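Local structure of peptidase M16 domain protein (Alicyclobacillus acidocaldarius subsp. acidocaldarius DSM 446, 4XEA) at residues 301-306 with 316-321; 251-256 with 417-422; 239-244 with 413-418; 355-360 with 393-398; 154-159 with 256-261. The protein probably cleaves peptide bonds as a metal-dependent peptidase of the M16 family, with a bound nickel ion. All coordinates share one frame; numbering follows the deposited sequence. Where two conformers were deposited one is given.

Contact 1: residues 301-306 with 316-321; sequences KGFSAN and TLVGGN
Ser304 and Gly319 exchange two backbone hydrogen bonds, N to O 3.1 Å from serine to glycine and 3.0 Å back, and Asn306 and Leu317 exchange another two, of which Leu317 N to Asn306 O (2.9 Å) is nearly straight at 174°. Between them sits the non-hydrogen-bonded pair Ala305 and Val318, supported by CA-H...O contacts such as Ala305 CA to Leu317 O. These are the facing strands of an antiparallel beta hairpin.

Apolar contacts line the face of Ala305 and Val318. One Val318 branch, CG1, meets Phe303 CZ at 3.4 Å, while CG2 lies 3.7 Å from Ala305 CB. Phe303 has CG trans to its backbone N (chi1 -176°), which carries the ring along Gly319; the phi values of Gly319 and Gly320, near 150°, suit glycine.

Water joins the other face: one molecule accepts from Ser304 OG and donates to Gly319 O, and a second donates to Asn306 OD1 (2.8 Å) and Leu317 O. The small alanine and branched valine thus suit a face covered by Phe283 of helix 265-283, whereas Ser304 and Asn306 bind water on a face where Leu317 packs on Tyr149 and Leu152 of helix 144-156.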
# COMPACT_ATOMS: atom_id res chain seq x y z
N LYS A 301 -8.21 -8.91 -10.81
CA LYS A 301 -7.54 -9.10 -9.50
C LYS A 301 -7.88 -8.11 -8.40
O LYS A 301 -7.47 -8.30 -7.26
CB LYS A 301 -6.01 -9.13 -9.67
CG LYS A 301 -5.46 -10.49 -10.06
CD LYS A 301 -5.18 -10.61 -11.57
CE LYS A 301 -4.36 -11.87 -11.88
NZ LYS A 301 -4.12 -12.08 -13.34
N GLY A 302 -8.61 -7.04 -8.74
CA GLY A 302 -9.14 -6.10 -7.74
C GLY A 302 -10.46 -6.55 -7.10
O GLY A 302 -10.99 -5.89 -6.22
N PHE A 303 -11.00 -7.67 -7.55
CA PHE A 303 -12.16 -8.29 -6.91
C PHE A 303 -11.84 -8.52 -5.44
O PHE A 303 -10.77 -8.98 -5.13
CB PHE A 303 -12.43 -9.64 -7.57
CG PHE A 303 -13.67 -10.33 -7.05
CD1 PHE A 303 -14.93 -9.87 -7.42
CD2 PHE A 303 -13.56 -11.44 -6.22
CE1 PHE A 303 -16.08 -10.51 -6.96
CE2 PHE A 303 -14.72 -12.11 -5.75
CZ PHE A 303 -15.98 -11.63 -6.12
N SER A 304 -12.77 -8.22 -4.54
CA SER A 304 -12.51 -8.41 -3.11
C SER A 304 -13.78 -8.62 -2.31
O SER A 304 -14.86 -8.28 -2.77
CB SER A 304 -11.74 -7.21 -2.53
OG SER A 304 -12.61 -6.09 -2.51
N ALA A 305 -13.63 -9.21 -1.13
CA ALA A 305 -14.72 -9.45 -0.20
C ALA A 305 -14.22 -8.91 1.14
O ALA A 305 -13.11 -9.26 1.58
CB ALA A 305 -15.03 -10.89 -0.09
N ASN A 306 -15.02 -8.04 1.75
CA ASN A 306 -14.66 -7.35 2.98
C ASN A 306 -15.83 -7.34 3.95
O ASN A 306 -17.00 -7.38 3.55
CB ASN A 306 -14.25 -5.90 2.69
CG ASN A 306 -12.94 -5.80 1.84
OD1 ASN A 306 -12.99 -5.49 0.65
ND2 ASN A 306 -11.81 -6.14 2.44
N THR A 316 -21.36 -7.11 5.04
CA THR A 316 -20.41 -7.71 4.09
C THR A 316 -20.57 -7.03 2.73
O THR A 316 -21.71 -6.69 2.33
CB THR A 316 -20.73 -9.23 3.95
OG1 THR A 316 -20.65 -9.84 5.24
CG2 THR A 316 -19.82 -9.91 2.96
N LEU A 317 -19.43 -6.80 2.05
CA LEU A 317 -19.37 -6.33 0.67
C LEU A 317 -18.46 -7.20 -0.19
O LEU A 317 -17.31 -7.51 0.21
CB LEU A 317 -18.74 -4.96 0.61
CG LEU A 317 -19.47 -3.80 1.25
CD1 LEU A 317 -18.64 -2.52 0.89
CD2 LEU A 317 -20.92 -3.73 0.72
N VAL A 318 -18.92 -7.54 -1.38
CA VAL A 318 -18.13 -8.31 -2.33
C VAL A 318 -18.32 -7.71 -3.70
O VAL A 318 -19.44 -7.36 -4.09
CB VAL A 318 -18.61 -9.79 -2.39
CG1 VAL A 318 -17.78 -10.61 -3.41
CG2 VAL A 318 -18.56 -10.44 -1.01
N GLY A 319 -17.24 -7.62 -4.47
CA GLY A 319 -17.37 -7.20 -5.86
C GLY A 319 -16.15 -6.50 -6.38
O GLY A 319 -15.05 -6.68 -5.87
N GLY A 320 -16.34 -5.72 -7.43
CA GLY A 320 -15.23 -5.02 -8.08
C GLY A 320 -15.65 -4.79 -9.51
O GLY A 320 -16.87 -4.74 -9.81
N ASN A 321 -14.66 -4.64 -10.39
CA ASN A 321 -14.90 -4.50 -11.82
C ASN A 321 -15.58 -5.77 -12.36
O ASN A 321 -15.18 -6.89 -12.02
CB ASN A 321 -13.60 -4.28 -12.59
CG ASN A 321 -12.92 -2.95 -12.27
OD1 ASN A 321 -13.56 -1.99 -11.85
ND2 ASN A 321 -11.61 -2.89 -12.50
O HOH W 1 -12.95 -4.74 -5.12
O HOH W 2 -15.28 -5.25 -0.95

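Contact 2: residues 251-256 with 417-422; sequences PRLLVG and VSAVLP. Unlike the reference sequence in segment 417-422: Leu421 (reference Val).
Leu253 reaches across to its neighbouring strand with one branch. Its CB continues to a CG set trans to the backbone N (chi1 -178°), which brings CG to 4.1 Å from Ser418 O. From there CD1 bends back over the partner strand, 3.7 Å from Ser418 O and 3.9 Å from Val417 CG1, and brushes Ala419 CB at 4.4 Å. The short Ala419 lets the leucine tip lie across its strand, where helix 325-342 covers it with Leu328 and Ala329. Val255 lies alongside Val417, their side chains pointing the same way, so beta-branched residues extend the same greasy surface.

Strands 252-258 and 415-422 run antiparallel as inner strands of the five-stranded mixed sheet, joining parts of the chain over 160 residues apart. Arg252 and Val420 form one hydrogen-bonded pair, Leu254 and Ser418 the next; Leu254 N to Ser418 O is 2.8 Å long with an angle of 174°. These four side chains turn to the other face, toward helix 144-156, whose Asp145 forms a salt bridge with Arg252 NH1. Where strand 252-258 begins and strand 415-422 ends, the rings of Pro251 and Pro422 meet at a slant, Pro251 CG to Pro422 CD 3.7 Å, two residues without an N-H to offer.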
# COMPACT_ATOMS: atom_id res chain seq x y z
N PRO A 251 -18.11 -1.69 -16.16
CA PRO A 251 -19.10 -1.80 -15.09
C PRO A 251 -18.46 -2.23 -13.76
O PRO A 251 -17.35 -2.78 -13.77
CB PRO A 251 -20.07 -2.88 -15.61
CG PRO A 251 -19.84 -2.97 -17.07
CD PRO A 251 -18.41 -2.57 -17.31
N ARG A 252 -19.13 -1.93 -12.65
CA ARG A 252 -18.72 -2.39 -11.31
C ARG A 252 -19.92 -2.97 -10.60
O ARG A 252 -21.02 -2.43 -10.74
CB ARG A 252 -18.18 -1.25 -10.43
CG ARG A 252 -16.83 -0.69 -10.86
CD ARG A 252 -17.01 0.47 -11.81
NE ARG A 252 -15.75 1.02 -12.33
CZ ARG A 252 -14.91 1.77 -11.61
NH1 ARG A 252 -15.17 2.05 -10.32
NH2 ARG A 252 -13.80 2.23 -12.17
N LEU A 253 -19.71 -4.06 -9.87
CA LEU A 253 -20.78 -4.73 -9.13
C LEU A 253 -20.40 -4.73 -7.67
O LEU A 253 -19.25 -5.03 -7.37
CB LEU A 253 -20.89 -6.19 -9.57
CG LEU A 253 -22.05 -6.95 -8.85
CD1 LEU A 253 -23.37 -6.54 -9.51
CD2 LEU A 253 -21.92 -8.47 -8.88
N LEU A 254 -21.36 -4.45 -6.78
CA LEU A 254 -21.19 -4.64 -5.36
C LEU A 254 -22.41 -5.40 -4.88
O LEU A 254 -23.54 -5.01 -5.18
CB LEU A 254 -21.15 -3.30 -4.62
CG LEU A 254 -19.88 -2.49 -4.47
CD1 LEU A 254 -20.26 -1.36 -3.50
CD2 LEU A 254 -18.71 -3.30 -3.93
N VAL A 255 -22.17 -6.51 -4.17
CA VAL A 255 -23.19 -7.24 -3.49
C VAL A 255 -22.90 -7.13 -1.99
O VAL A 255 -21.73 -7.34 -1.55
CB VAL A 255 -23.23 -8.71 -3.89
CG1 VAL A 255 -24.45 -9.40 -3.21
CG2 VAL A 255 -23.29 -8.88 -5.43
N GLY A 256 -23.92 -6.77 -1.21
CA GLY A 256 -23.79 -6.66 0.20
C GLY A 256 -24.84 -7.38 1.01
O GLY A 256 -25.92 -7.67 0.52
N VAL A 417 -27.98 -5.99 -4.19
CA VAL A 417 -27.11 -6.17 -5.37
C VAL A 417 -27.13 -4.84 -6.10
O VAL A 417 -28.21 -4.39 -6.51
CB VAL A 417 -27.60 -7.27 -6.33
CG1 VAL A 417 -26.59 -7.54 -7.48
CG2 VAL A 417 -27.88 -8.57 -5.62
N SER A 418 -25.96 -4.23 -6.32
CA SER A 418 -25.92 -2.92 -6.96
C SER A 418 -24.80 -2.78 -7.98
O SER A 418 -23.71 -3.33 -7.79
CB SER A 418 -25.84 -1.84 -5.89
OG SER A 418 -24.55 -1.80 -5.34
N ALA A 419 -25.06 -2.03 -9.05
CA ALA A 419 -24.14 -1.91 -10.17
C ALA A 419 -24.00 -0.45 -10.60
O ALA A 419 -24.92 0.37 -10.49
CB ALA A 419 -24.63 -2.78 -11.36
N VAL A 420 -22.81 -0.14 -11.11
CA VAL A 420 -22.55 1.14 -11.76
C VAL A 420 -22.19 0.77 -13.16
O VAL A 420 -21.33 -0.09 -13.34
CB VAL A 420 -21.38 1.91 -11.09
CG1 VAL A 420 -21.14 3.23 -11.81
CG2 VAL A 420 -21.68 2.13 -9.63
N LEU A 421 -22.85 1.39 -14.13
CA LEU A 421 -22.79 0.99 -15.52
C LEU A 421 -22.18 2.13 -16.34
O LEU A 421 -22.45 3.30 -16.08
CB LEU A 421 -24.19 0.64 -16.03
CG LEU A 421 -25.00 -0.40 -15.22
CD1 LEU A 421 -26.40 -0.58 -15.81
CD2 LEU A 421 -24.26 -1.73 -15.18
N PRO A 422 -21.37 1.81 -17.35
CA PRO A 422 -20.76 2.92 -18.09
C PRO A 422 -21.80 3.84 -18.73
O PRO A 422 -22.73 3.35 -19.37
CB PRO A 422 -19.92 2.21 -19.15
CG PRO A 422 -19.61 0.89 -18.55
CD PRO A 422 -20.78 0.51 -17.71

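Contact 3: residues 239-244 with 413-418; sequences RSRHWM and DNMVVS
The guanidinium group of Arg241 lies flat against Val417: the methyl CG2 stands 3.7 Å above one face of the plane, displaced toward its rim. The chain gets there by folding at chi2 (-78°), which turns it back toward Ser240, against the direction of its own strand, and sets CD 3.9 Å from Val417 CB. At the far end NH2 comes within 3.6 Å of CE of selenomethionine Met415, whose own chain bends at chi3 and meets the arginine at a slant. Arginine suits the place because both its CD methylene and the flat face of its head can lie on valine while NH1 still bonds at the rim.

That head is fixed by Ser240 O, to which NH1 donates at 2.9 Å, the oxygen lying in the guanidinium plane. Seen from the carbonyl, NH1 stands well above its plane, and Val417 N arrives from the opposite face at 3.0 Å, so two donors grip one oxygen. Strands 241-246 and 415-422 are parallel here, the former one of the two outermost strands of a mixed sheet. Accordingly Val417 bonds on both sides of Arg241, its O accepting from His242 N at 3.1 Å. On the reverse face the CB atoms of His242 and Ser418 stand 4.3 Å apart, and the imidazole side chain touches Glu151 of helix 144-156.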
# COMPACT_ATOMS: atom_id res chain seq x y z
N ARG A 239 -33.88 -0.84 -0.30
CA ARG A 239 -34.03 -1.27 -1.70
C ARG A 239 -33.04 -2.42 -1.89
O ARG A 239 -31.87 -2.29 -1.59
CB ARG A 239 -33.74 -0.08 -2.66
CG ARG A 239 -34.82 1.02 -2.66
CD ARG A 239 -34.43 2.31 -3.49
NE ARG A 239 -33.40 3.10 -2.80
CZ ARG A 239 -32.11 3.17 -3.13
NH1 ARG A 239 -31.62 2.50 -4.19
NH2 ARG A 239 -31.28 3.93 -2.39
N SER A 240 -33.49 -3.55 -2.42
CA SER A 240 -32.61 -4.71 -2.52
C SER A 240 -31.83 -4.77 -3.85
O SER A 240 -30.94 -5.61 -3.99
CB SER A 240 -33.42 -6.01 -2.32
OG SER A 240 -34.34 -6.18 -3.36
N ARG A 241 -32.16 -3.89 -4.80
CA ARG A 241 -31.51 -3.88 -6.11
C ARG A 241 -31.39 -2.44 -6.60
O ARG A 241 -32.33 -1.67 -6.50
CB ARG A 241 -32.31 -4.69 -7.15
CG ARG A 241 -32.67 -6.16 -6.80
CD ARG A 241 -31.46 -7.06 -7.00
NE ARG A 241 -31.74 -8.47 -6.75
CZ ARG A 241 -31.80 -9.05 -5.54
NH1 ARG A 241 -31.57 -8.36 -4.43
NH2 ARG A 241 -32.07 -10.34 -5.44
N HIS A 242 -30.24 -2.11 -7.19
CA HIS A 242 -30.03 -0.78 -7.72
C HIS A 242 -29.00 -0.84 -8.86
O HIS A 242 -28.07 -1.69 -8.86
CB HIS A 242 -29.61 0.19 -6.61
CG HIS A 242 -29.48 1.61 -7.06
ND1 HIS A 242 -30.57 2.43 -7.24
CD2 HIS A 242 -28.39 2.35 -7.38
CE1 HIS A 242 -30.16 3.63 -7.65
NE2 HIS A 242 -28.84 3.60 -7.76
N TRP A 243 -29.22 -0.03 -9.88
CA TRP A 243 -28.18 0.24 -10.87
C TRP A 243 -28.23 1.71 -11.22
O TRP A 243 -29.25 2.39 -11.02
CB TRP A 243 -28.31 -0.63 -12.13
CG TRP A 243 -29.71 -0.60 -12.76
CD1 TRP A 243 -30.70 -1.51 -12.57
CD2 TRP A 243 -30.24 0.42 -13.59
NE1 TRP A 243 -31.83 -1.15 -13.27
CE2 TRP A 243 -31.57 0.03 -13.92
CE3 TRP A 243 -29.72 1.59 -14.16
CZ2 TRP A 243 -32.37 0.79 -14.69
CZ3 TRP A 243 -30.52 2.34 -14.94
CH2 TRP A 243 -31.84 1.95 -15.22
N MSE A 244 -27.09 2.21 -11.73
CA MSE A 244 -27.05 3.56 -12.22
C MSE A 244 -25.92 3.65 -13.23
O MSE A 244 -25.07 2.77 -13.30
CB MSE A 244 -26.86 4.51 -11.05
CG MSE A 244 -25.58 4.28 -10.28
SE MSE A 244 -25.04 5.89 -9.34
CE MSE A 244 -25.38 7.30 -10.65
N ASP A 413 -32.59 -12.53 1.83
CA ASP A 413 -33.50 -11.45 2.23
C ASP A 413 -32.78 -10.25 2.89
O ASP A 413 -33.40 -9.20 3.06
CB ASP A 413 -34.60 -11.98 3.14
CG ASP A 413 -34.05 -12.85 4.24
OD1 ASP A 413 -34.18 -14.09 4.14
OD2 ASP A 413 -33.46 -12.32 5.17
N ASN A 414 -31.50 -10.38 3.21
CA ASN A 414 -30.76 -9.21 3.72
C ASN A 414 -29.70 -8.70 2.75
O ASN A 414 -28.73 -8.03 3.15
CB ASN A 414 -30.14 -9.51 5.12
CG ASN A 414 -29.01 -10.55 5.05
OD1 ASN A 414 -29.07 -11.45 4.21
ND2 ASN A 414 -28.02 -10.47 5.98
N MSE A 415 -29.90 -9.01 1.47
CA MSE A 415 -28.89 -8.83 0.45
C MSE A 415 -29.28 -7.68 -0.47
O MSE A 415 -30.43 -7.48 -0.75
CB MSE A 415 -28.73 -10.13 -0.37
CG MSE A 415 -27.71 -10.07 -1.45
SE MSE A 415 -27.60 -11.63 -2.57
CE MSE A 415 -29.41 -11.64 -3.37
N VAL A 416 -28.27 -6.92 -0.90
CA VAL A 416 -28.44 -5.82 -1.83
C VAL A 416 -27.49 -6.10 -2.97
O VAL A 416 -26.30 -6.48 -2.75
CB VAL A 416 -28.06 -4.45 -1.22
CG1 VAL A 416 -28.21 -3.34 -2.28
CG2 VAL A 416 -28.91 -4.18 -0.02
N VAL A 417 -27.98 -5.99 -4.19
CA VAL A 417 -27.11 -6.17 -5.37
C VAL A 417 -27.13 -4.84 -6.10
O VAL A 417 -28.21 -4.39 -6.51
CB VAL A 417 -27.60 -7.27 -6.33
CG1 VAL A 417 -26.59 -7.54 -7.48
CG2 VAL A 417 -27.88 -8.57 -5.62
N SER A 418 -25.96 -4.23 -6.32
CA SER A 418 -25.92 -2.92 -6.96
C SER A 418 -24.80 -2.78 -7.98
O SER A 418 -23.71 -3.33 -7.79
CB SER A 418 -25.84 -1.84 -5.89
OG SER A 418 -24.55 -1.80 -5.34

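Contact 4: residues 355-360 with 393-398; sequences KIMGRV and VLQTMT
Leu394 pushes its side chain straight into the neighbouring helix, meeting Ile356, Met357 and Val360 together. Its CB lies 3.7 Å from CE of Met357, a selenomethionine. Beyond CG the two branches divide the work: Leu394 CD1 meets Val360 CG2 tip to tip at 4.0 Å, while CD2 goes to Ile356 CG2 at 3.7 Å, the leucine and isoleucine side chains crossing at about a right angle. Ile356 and Val360 are one helical turn apart and so offer methyls on the same side, and a leucine with a forked end is well shaped to use both. Thr273 and Ile277 of helix 265-283 also touch this leucine, extending its apolar surroundings beyond the pair of helices.

Gln395 follows, turned more to the flank. Its CG touches Met357 CE at 3.6 Å, so the selenomethionine methyl rests against both residues. The Met357 chain starts with CG trans to the backbone N (chi1 173°) and then bends at chi2 and chi3, which swings CE across to the second helix; a flexible, unbranched side chain is apt for this. The glutamine amide NE2 bonds to Val1 O, linking the chain's start to this helix.

Met397 ends the helix, and its O and Leu394 O both accept from Arg353 NH1 of helix 346-363, a cationic group well placed at a helix C terminus. Apolar side chains interlocking between helices 346-363 and 387-396, beside helix 265-283, form part of the helical layer of an alpha/beta domain.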
# COMPACT_ATOMS: atom_id res chain seq x y z
N LYS A 355 -4.38 -19.61 5.88
CA LYS A 355 -3.98 -18.35 5.22
C LYS A 355 -4.15 -17.18 6.17
O LYS A 355 -3.26 -16.35 6.29
CB LYS A 355 -4.79 -18.11 3.93
CG LYS A 355 -4.36 -16.84 3.13
CD LYS A 355 -5.38 -16.41 2.05
CE LYS A 355 -5.43 -17.32 0.85
NZ LYS A 355 -6.51 -16.86 -0.14
N ILE A 356 -5.30 -17.09 6.83
CA ILE A 356 -5.59 -15.94 7.68
C ILE A 356 -4.74 -15.96 8.99
O ILE A 356 -4.34 -14.93 9.48
CB ILE A 356 -7.09 -15.81 7.99
CG1 ILE A 356 -7.94 -15.64 6.70
CG2 ILE A 356 -7.36 -14.68 8.98
CD1 ILE A 356 -7.54 -14.50 5.75
N MSE A 357 -4.46 -17.13 9.53
CA MSE A 357 -3.53 -17.25 10.67
C MSE A 357 -2.16 -16.70 10.28
O MSE A 357 -1.58 -15.93 11.02
CB MSE A 357 -3.43 -18.71 11.13
CG MSE A 357 -2.37 -18.97 12.19
SE MSE A 357 -2.80 -18.10 13.86
CE MSE A 357 -3.86 -19.61 14.57
N GLY A 358 -1.67 -17.09 9.10
CA GLY A 358 -0.39 -16.59 8.58
C GLY A 358 -0.40 -15.08 8.35
O GLY A 358 0.54 -14.38 8.75
N ARG A 359 -1.47 -14.59 7.73
CA ARG A 359 -1.61 -13.17 7.44
C ARG A 359 -1.57 -12.35 8.74
O ARG A 359 -0.89 -11.33 8.81
CB ARG A 359 -2.91 -12.96 6.65
CG ARG A 359 -3.16 -11.55 6.12
CD ARG A 359 -4.58 -11.40 5.50
NE ARG A 359 -4.79 -12.00 4.16
CZ ARG A 359 -3.89 -12.08 3.18
NH1 ARG A 359 -4.20 -12.65 2.02
NH2 ARG A 359 -2.67 -11.60 3.34
N VAL A 360 -2.28 -12.82 9.75
CA VAL A 360 -2.29 -12.17 11.07
C VAL A 360 -0.91 -12.26 11.76
O VAL A 360 -0.41 -11.25 12.20
CB VAL A 360 -3.39 -12.75 11.99
CG1 VAL A 360 -3.32 -12.14 13.37
CG2 VAL A 360 -4.78 -12.47 11.35
N VAL A 393 -9.12 -17.28 18.71
CA VAL A 393 -10.32 -17.51 17.88
C VAL A 393 -9.94 -18.21 16.57
O VAL A 393 -10.64 -19.11 16.12
CB VAL A 393 -11.13 -16.20 17.63
CG1 VAL A 393 -12.27 -16.44 16.63
CG2 VAL A 393 -11.68 -15.67 18.94
N LEU A 394 -8.80 -17.85 15.99
CA LEU A 394 -8.32 -18.48 14.76
C LEU A 394 -7.99 -19.96 14.95
O LEU A 394 -8.18 -20.74 14.03
CB LEU A 394 -7.08 -17.76 14.21
CG LEU A 394 -7.35 -16.42 13.53
CD1 LEU A 394 -6.14 -15.50 13.60
CD2 LEU A 394 -7.76 -16.65 12.08
N GLN A 395 -7.50 -20.34 16.15
CA GLN A 395 -7.17 -21.72 16.49
C GLN A 395 -8.38 -22.58 16.78
O GLN A 395 -8.39 -23.76 16.44
CB GLN A 395 -6.30 -21.77 17.75
CG GLN A 395 -4.90 -21.22 17.61
CD GLN A 395 -4.18 -21.12 18.96
OE1 GLN A 395 -4.79 -20.84 19.99
NE2 GLN A 395 -2.87 -21.34 18.94
N THR A 396 -9.39 -21.99 17.42
CA THR A 396 -10.51 -22.75 17.98
C THR A 396 -11.77 -22.70 17.12
O THR A 396 -12.68 -23.51 17.27
CB THR A 396 -10.82 -22.25 19.40
OG1 THR A 396 -11.18 -20.86 19.34
CG2 THR A 396 -9.61 -22.43 20.30
N MSE A 397 -11.83 -21.74 16.21
CA MSE A 397 -12.92 -21.67 15.24
C MSE A 397 -13.24 -23.05 14.60
O MSE A 397 -12.31 -23.79 14.25
CB MSE A 397 -12.50 -20.68 14.18
CG MSE A 397 -13.35 -20.66 13.03
SE MSE A 397 -14.85 -19.56 13.37
CE MSE A 397 -14.75 -18.99 11.53
N THR A 398 -14.53 -23.40 14.49
CA THR A 398 -14.95 -24.72 13.96
C THR A 398 -15.76 -24.62 12.64
O THR A 398 -16.31 -23.59 12.33
CB THR A 398 -15.82 -25.50 15.00
OG1 THR A 398 -17.04 -24.79 15.24
CG2 THR A 398 -15.08 -25.65 16.31

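Contact 5: residues 154-159 with 256-261; sequences RAMYHE and GWKEAN
Lys258 is stretched out along its whole length, every torsion near 180° from chi1 (-171°) to chi4, and this carries NZ far enough to reach the end of helix 144-156. Selenomethionine Met156 comes the other way, extended through chi2 and bent only at chi3 (-68°), and the two chains slide past each other with CG to CG 3.7 Å. The bend lays Met156 CE against the backbone of Gly256 and Trp257, 3.6 Å from Gly256 C, where glycine presents no side chain.

At its tip Lys258 NZ donates to Met156 O, 2.9 Å away and 24° off the carbonyl plane. Lys258 CE lies 3.8 Å from Tyr157 CD1, and NZ stands at the edge of the His158 ring, 3.8 Å from CD2. Tyr157 OH donates to a water that in turn bonds to Glu259 O.

Further partners of NZ are Glu233, by a salt bridge, and the carbonyls of Pro234 and Thr236. The buried ammonium is therefore surrounded by oxygens, including a carbonyl at a helix C terminus, which would probably stabilise its positive charge. A long apolar stem with a charged tip lets one lysine both pack and tie helix 144-156, in the insulinase-family region, to strand 252-258, in the inactive-domain region.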
# COMPACT_ATOMS: atom_id res chain seq x y z
N ARG A 154 -26.87 3.37 0.90
CA ARG A 154 -28.11 4.09 0.80
C ARG A 154 -29.29 3.12 0.50
O ARG A 154 -30.38 3.30 1.02
CB ARG A 154 -28.09 5.20 -0.25
CG ARG A 154 -27.49 6.53 0.25
CD ARG A 154 -27.75 7.71 -0.72
NE ARG A 154 -26.96 7.74 -1.95
CZ ARG A 154 -25.73 8.26 -2.09
NH1 ARG A 154 -25.13 8.25 -3.28
NH2 ARG A 154 -25.07 8.77 -1.04
N ALA A 155 -29.00 2.09 -0.28
CA ALA A 155 -30.00 1.05 -0.56
C ALA A 155 -30.22 0.15 0.68
O ALA A 155 -31.36 -0.21 1.04
CB ALA A 155 -29.55 0.24 -1.79
N MSE A 156 -29.13 -0.21 1.35
CA MSE A 156 -29.18 -1.13 2.47
C MSE A 156 -29.87 -0.57 3.73
O MSE A 156 -30.65 -1.29 4.37
CB MSE A 156 -27.76 -1.60 2.79
CG MSE A 156 -27.60 -2.54 3.95
SE MSE A 156 -25.80 -3.27 4.14
CE MSE A 156 -25.75 -4.32 2.64
N TYR A 157 -29.58 0.68 4.07
CA TYR A 157 -29.94 1.26 5.35
C TYR A 157 -31.11 2.22 5.20
O TYR A 157 -31.11 3.10 4.34
CB TYR A 157 -28.69 1.91 6.05
CG TYR A 157 -27.76 0.89 6.59
CD1 TYR A 157 -28.00 0.28 7.82
CD2 TYR A 157 -26.66 0.45 5.85
CE1 TYR A 157 -27.13 -0.71 8.34
CE2 TYR A 157 -25.79 -0.52 6.36
CZ TYR A 157 -26.05 -1.13 7.57
OH TYR A 157 -25.22 -2.10 7.98
N HIS A 158 -32.13 2.06 6.05
CA HIS A 158 -33.26 2.94 6.06
C HIS A 158 -32.98 4.28 6.77
O HIS A 158 -33.42 5.32 6.29
CB HIS A 158 -34.46 2.31 6.79
CG HIS A 158 -34.99 1.07 6.14
ND1 HIS A 158 -36.28 0.97 5.65
CD2 HIS A 158 -34.43 -0.15 5.96
CE1 HIS A 158 -36.46 -0.24 5.14
NE2 HIS A 158 -35.34 -0.92 5.30
N GLU A 159 -32.38 4.20 7.95
CA GLU A 159 -32.29 5.35 8.87
C GLU A 159 -30.92 5.49 9.55
O GLU A 159 -30.58 6.57 9.98
CB GLU A 159 -33.27 5.20 10.06
CG GLU A 159 -34.69 5.11 9.79
CD GLU A 159 -35.41 4.14 10.78
OE1 GLU A 159 -35.47 4.41 12.02
OE2 GLU A 159 -35.96 3.12 10.27
N GLY A 256 -23.92 -6.77 -1.21
CA GLY A 256 -23.79 -6.66 0.20
C GLY A 256 -24.84 -7.38 1.01
O GLY A 256 -25.92 -7.67 0.52
N TRP A 257 -24.49 -7.69 2.26
CA TRP A 257 -25.41 -8.31 3.22
C TRP A 257 -25.38 -7.51 4.51
O TRP A 257 -24.33 -7.15 5.00
CB TRP A 257 -25.03 -9.75 3.50
CG TRP A 257 -25.23 -10.65 2.31
CD1 TRP A 257 -26.31 -11.42 2.04
CD2 TRP A 257 -24.27 -10.90 1.27
NE1 TRP A 257 -26.09 -12.16 0.89
CE2 TRP A 257 -24.86 -11.82 0.37
CE3 TRP A 257 -22.98 -10.42 1.01
CZ2 TRP A 257 -24.20 -12.27 -0.78
CZ3 TRP A 257 -22.33 -10.84 -0.14
CH2 TRP A 257 -22.94 -11.77 -1.02
N LYS A 258 -26.57 -7.26 5.03
CA LYS A 258 -26.79 -6.39 6.17
C LYS A 258 -26.89 -7.25 7.45
O LYS A 258 -27.80 -8.08 7.55
CB LYS A 258 -28.16 -5.74 5.94
CG LYS A 258 -28.54 -4.60 6.89
CD LYS A 258 -29.90 -4.06 6.52
CE LYS A 258 -30.15 -2.82 7.29
NZ LYS A 258 -31.45 -2.27 6.99
N GLU A 259 -26.04 -6.99 8.45
CA GLU A 259 -26.26 -7.55 9.78
C GLU A 259 -27.50 -6.92 10.43
O GLU A 259 -27.74 -5.71 10.27
CB GLU A 259 -25.08 -7.35 10.73
CG GLU A 259 -23.77 -7.97 10.33
CD GLU A 259 -23.70 -9.48 10.58
OE1 GLU A 259 -24.65 -10.08 11.16
OE2 GLU A 259 -22.66 -10.05 10.20
N ALA A 260 -28.25 -7.71 11.20
CA ALA A 260 -29.43 -7.20 11.90
C ALA A 260 -29.04 -6.18 12.99
O ALA A 260 -29.84 -5.32 13.36
CB ALA A 260 -30.25 -8.39 12.55
N ASN A 261 -27.84 -6.35 13.55
CA ASN A 261 -27.34 -5.44 14.59
C ASN A 261 -25.83 -5.49 14.66
O ASN A 261 -25.21 -6.36 14.05
CB ASN A 261 -27.99 -5.72 15.93
CG ASN A 261 -28.08 -7.17 16.22
OD1 ASN A 261 -27.05 -7.83 16.44
ND2 ASN A 261 -29.32 -7.70 16.22
O HOH W 3 -26.29 -3.42 10.14

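From the N terminus, contact 5 opens first, at residues 154-159 on helix 144-156, followed by contact 3 at 239-244 and contact 2 at 251-256. Contact 5 closes on strand 252-258, sharing Gly256 with contact 2, so its loop crosses those of contacts 2 and 3. Within these two long loops contacts 1 and 4 lie nested, one after the other: the hairpin of 301-306 with 316-321, then the helix pair 355-360 with 393-398. Contacts 3 and 2 finally close together on strand 415-422. Contacts 1, 2 and 3 all lie in one mixed sheet, where strands 252-258 and 314-321 are neighbours; contact 5 binds a helix to it, and contact 4 joins two helices, its centre about 21 Å from that of contact 1.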